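Local coordinates for putative periplasmic protein (PDB 3KN3), which probably acts as a periplasmic solute-binding protein, perhaps for a tungstate-type ABC transporter, and can bind glutathione, at residues D85-G90 with V192-N197. Residues are numbered along the deposited sequence; the frame is centred on the assembly and turned at random.
Sequences DFVIIG and VLEGDN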
loop_
_atom_site.group_PDB
_atom_site.type_symbol
_atom_site.label_atom_id
_atom_site.label_comp_id
_atom_site.label_asym_id
_atom_site.label_seq_id
_atom_site.Cartn_x
_atom_site.Cartn_y
_atom_site.Cartn_z
ATOM N N ASP A 85 3.497 -1.650 5.378
ATOM C CA ASP A 85 3.882 -2.898 4.726
ATOM C C ASP A 85 2.857 -4.002 4.939
ATOM O O ASP A 85 2.129 -4.003 5.928
ATOM C CB ASP A 85 5.236 -3.376 5.263
ATOM C CG ASP A 85 5.218 -3.610 6.771
ATOM O OD1 ASP A 85 4.603 -2.798 7.500
ATOM O OD2 ASP A 85 5.825 -4.605 7.228
ATOM N N PHE A 86 2.816 -4.951 4.010
ATOM C CA PHE A 86 1.950 -6.117 4.139
ATOM C C PHE A 86 2.576 -7.232 4.994
ATOM O O PHE A 86 3.786 -7.471 4.955
ATOM C CB PHE A 86 1.591 -6.676 2.761
ATOM C CG PHE A 86 0.884 -5.693 1.867
ATOM C CD1 PHE A 86 1.594 -4.947 0.931
ATOM C CD2 PHE A 86 -0.495 -5.522 1.952
ATOM C CE1 PHE A 86 0.943 -4.049 0.090
ATOM C CE2 PHE A 86 -1.150 -4.619 1.124
ATOM C CZ PHE A 86 -0.429 -3.880 0.190
ATOM N N VAL A 87 1.733 -7.930 5.748
ATOM C CA VAL A 87 2.183 -9.045 6.558
ATOM C C VAL A 87 1.304 -10.279 6.361
ATOM O O VAL A 87 0.170 -10.183 5.905
ATOM C CB VAL A 87 2.246 -8.662 8.044
ATOM C CG1 VAL A 87 3.288 -7.557 8.255
ATOM C CG2 VAL A 87 0.870 -8.217 8.551
ATOM N N ILE A 88 1.848 -11.444 6.682
ATOM C CA ILE A 88 1.094 -12.681 6.597
ATOM C C ILE A 88 0.671 -13.033 8.019
ATOM O O ILE A 88 1.490 -13.010 8.934
ATOM C CB ILE A 88 1.927 -13.837 5.968
ATOM C CG1 ILE A 88 1.942 -13.746 4.443
ATOM C CG2 ILE A 88 1.317 -15.171 6.311
ATOM C CD1 ILE A 88 2.677 -12.602 3.904
ATOM N N ILE A 89 -0.611 -13.325 8.211
ATOM C CA ILE A 89 -1.133 -13.614 9.544
ATOM C C ILE A 89 -1.871 -14.947 9.591
ATOM O O ILE A 89 -2.290 -15.478 8.562
ATOM C CB ILE A 89 -2.067 -12.500 10.053
ATOM C CG1 ILE A 89 -3.371 -12.476 9.258
ATOM C CG2 ILE A 89 -1.368 -11.149 9.981
ATOM C CD1 ILE A 89 -4.383 -11.457 9.777
ATOM N N GLY A 90 -1.996 -15.483 10.800
ATOM C CA GLY A 90 -2.614 -16.766 11.050
ATOM C C GLY A 90 -2.552 -17.019 12.544
ATOM O O GLY A 90 -1.981 -16.219 13.279
ATOM N N VAL A 192 2.829 -13.682 11.295
ATOM C CA VAL A 192 3.394 -15.006 11.131
ATOM C C VAL A 192 4.526 -14.898 10.117
ATOM O O VAL A 192 5.350 -15.794 9.988
ATOM C CB VAL A 192 2.266 -15.983 10.677
ATOM C CG1 VAL A 192 2.644 -16.758 9.438
ATOM C CG2 VAL A 192 1.842 -16.895 11.827
ATOM N N LEU A 193 4.582 -13.764 9.423
ATOM C CA LEU A 193 5.647 -13.521 8.466
ATOM C C LEU A 193 5.679 -12.055 8.018
ATOM O O LEU A 193 4.656 -11.502 7.636
ATOM C CB LEU A 193 5.475 -14.458 7.273
ATOM C CG LEU A 193 6.679 -14.677 6.366
ATOM C CD1 LEU A 193 6.525 -15.969 5.603
ATOM C CD2 LEU A 193 6.804 -13.508 5.423
ATOM N N GLU A 194 6.858 -11.432 8.063
ATOM C CA GLU A 194 6.997 -10.012 7.740
ATOM C C GLU A 194 8.434 -9.656 7.345
ATOM O O GLU A 194 9.354 -10.415 7.596
ATOM C CB GLU A 194 6.556 -9.161 8.938
ATOM C CG GLU A 194 7.366 -9.420 10.215
ATOM C CD GLU A 194 6.946 -8.545 11.408
ATOM O OE1 GLU A 194 6.997 -9.039 12.555
ATOM O OE2 GLU A 194 6.570 -7.371 11.214
ATOM N N GLY A 195 8.619 -8.500 6.714
ATOM C CA GLY A 195 9.951 -7.975 6.444
ATOM C C GLY A 195 10.503 -8.222 5.055
ATOM O O GLY A 195 11.255 -7.418 4.524
ATOM N N ASP A 196 10.147 -9.351 4.465
ATOM C CA ASP A 196 10.571 -9.656 3.108
ATOM C C ASP A 196 10.327 -8.420 2.201
ATOM O O ASP A 196 9.299 -7.754 2.318
ATOM C CB ASP A 196 9.813 -10.903 2.639
ATOM C CG ASP A 196 10.508 -11.632 1.502
ATOM O OD1 ASP A 196 10.850 -10.978 0.486
ATOM O OD2 ASP A 196 10.698 -12.867 1.613
ATOM N N ASN A 197 11.272 -8.092 1.323
ATOM C CA ASN A 197 11.118 -6.932 0.439
ATOM C C ASN A 197 9.884 -6.978 -0.445
ATOM O O ASN A 197 9.308 -5.954 -0.780
ATOM C CB ASN A 197 12.351 -6.734 -0.449
ATOM C CG ASN A 197 13.294 -5.666 0.082
ATOM O OD1 ASN A 197 13.101 -5.138 1.174
ATOM N ND2 ASN A 197 14.324 -5.350 -0.688
HETATM O O HOH W 1 6.320 -6.961 5.847
#
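Ile88 and Leu193 pair through their backbones as an antiparallel hydrogen-bonded pair, and the short segments run almost exactly antiparallel. The N-H of Ile88 reaches Leu193 O over 3.0 Å, almost straight at 178°. In return Ile88 O takes two donors: Val192 N at 2.8 Å, and Leu193 N at 3.2 Å, a weak bond bent to 131°. Two consecutive residues opposite Ile88 define a classic beta bulge, and the psi of -13° at Val192 shows the local departure from extended backbone.

Past Val87 and Glu194 a water bridges the two segments. It donates to Phe86 O (2.7 Å) and to Asp85 OD2, and accepts from Gly195 N, so a carbonyl, a carboxylate and an amide are satisfied through one bridging molecule. The carboxylates of Asp85 and Glu194 both form salt bridges with Arg173, a shared cation that probably offsets their mutual repulsion.

Ile88 and Leu193 share one face of the sheet, where their CB atoms meet at 3.8 Å. Val192, the extra residue of the bulge, brings its CG1 to 3.7 Å from CG2 of Ile88, which lies anti to the backbone N; the two side chains cross at a slant. On the other face Val87 and the aliphatic part of Glu194 lie side by side, CG1 of Val87 touching CB of Glu194 at 3.7 Å.

The contact adds edge strand 190-193 to the five-stranded mixed sheet of one lobe of the periplasmic binding protein fold. On its other edge, strand 86-90 bonds to strand 168-172 through Val87 with Thr171 and Ile89 with Thr169. Helix 103-113 packs on Ile88 through Phe107 and on Leu193 through Val103 and Ala106, while Phe94 and Phe98 of helix 93-98 touch Val192.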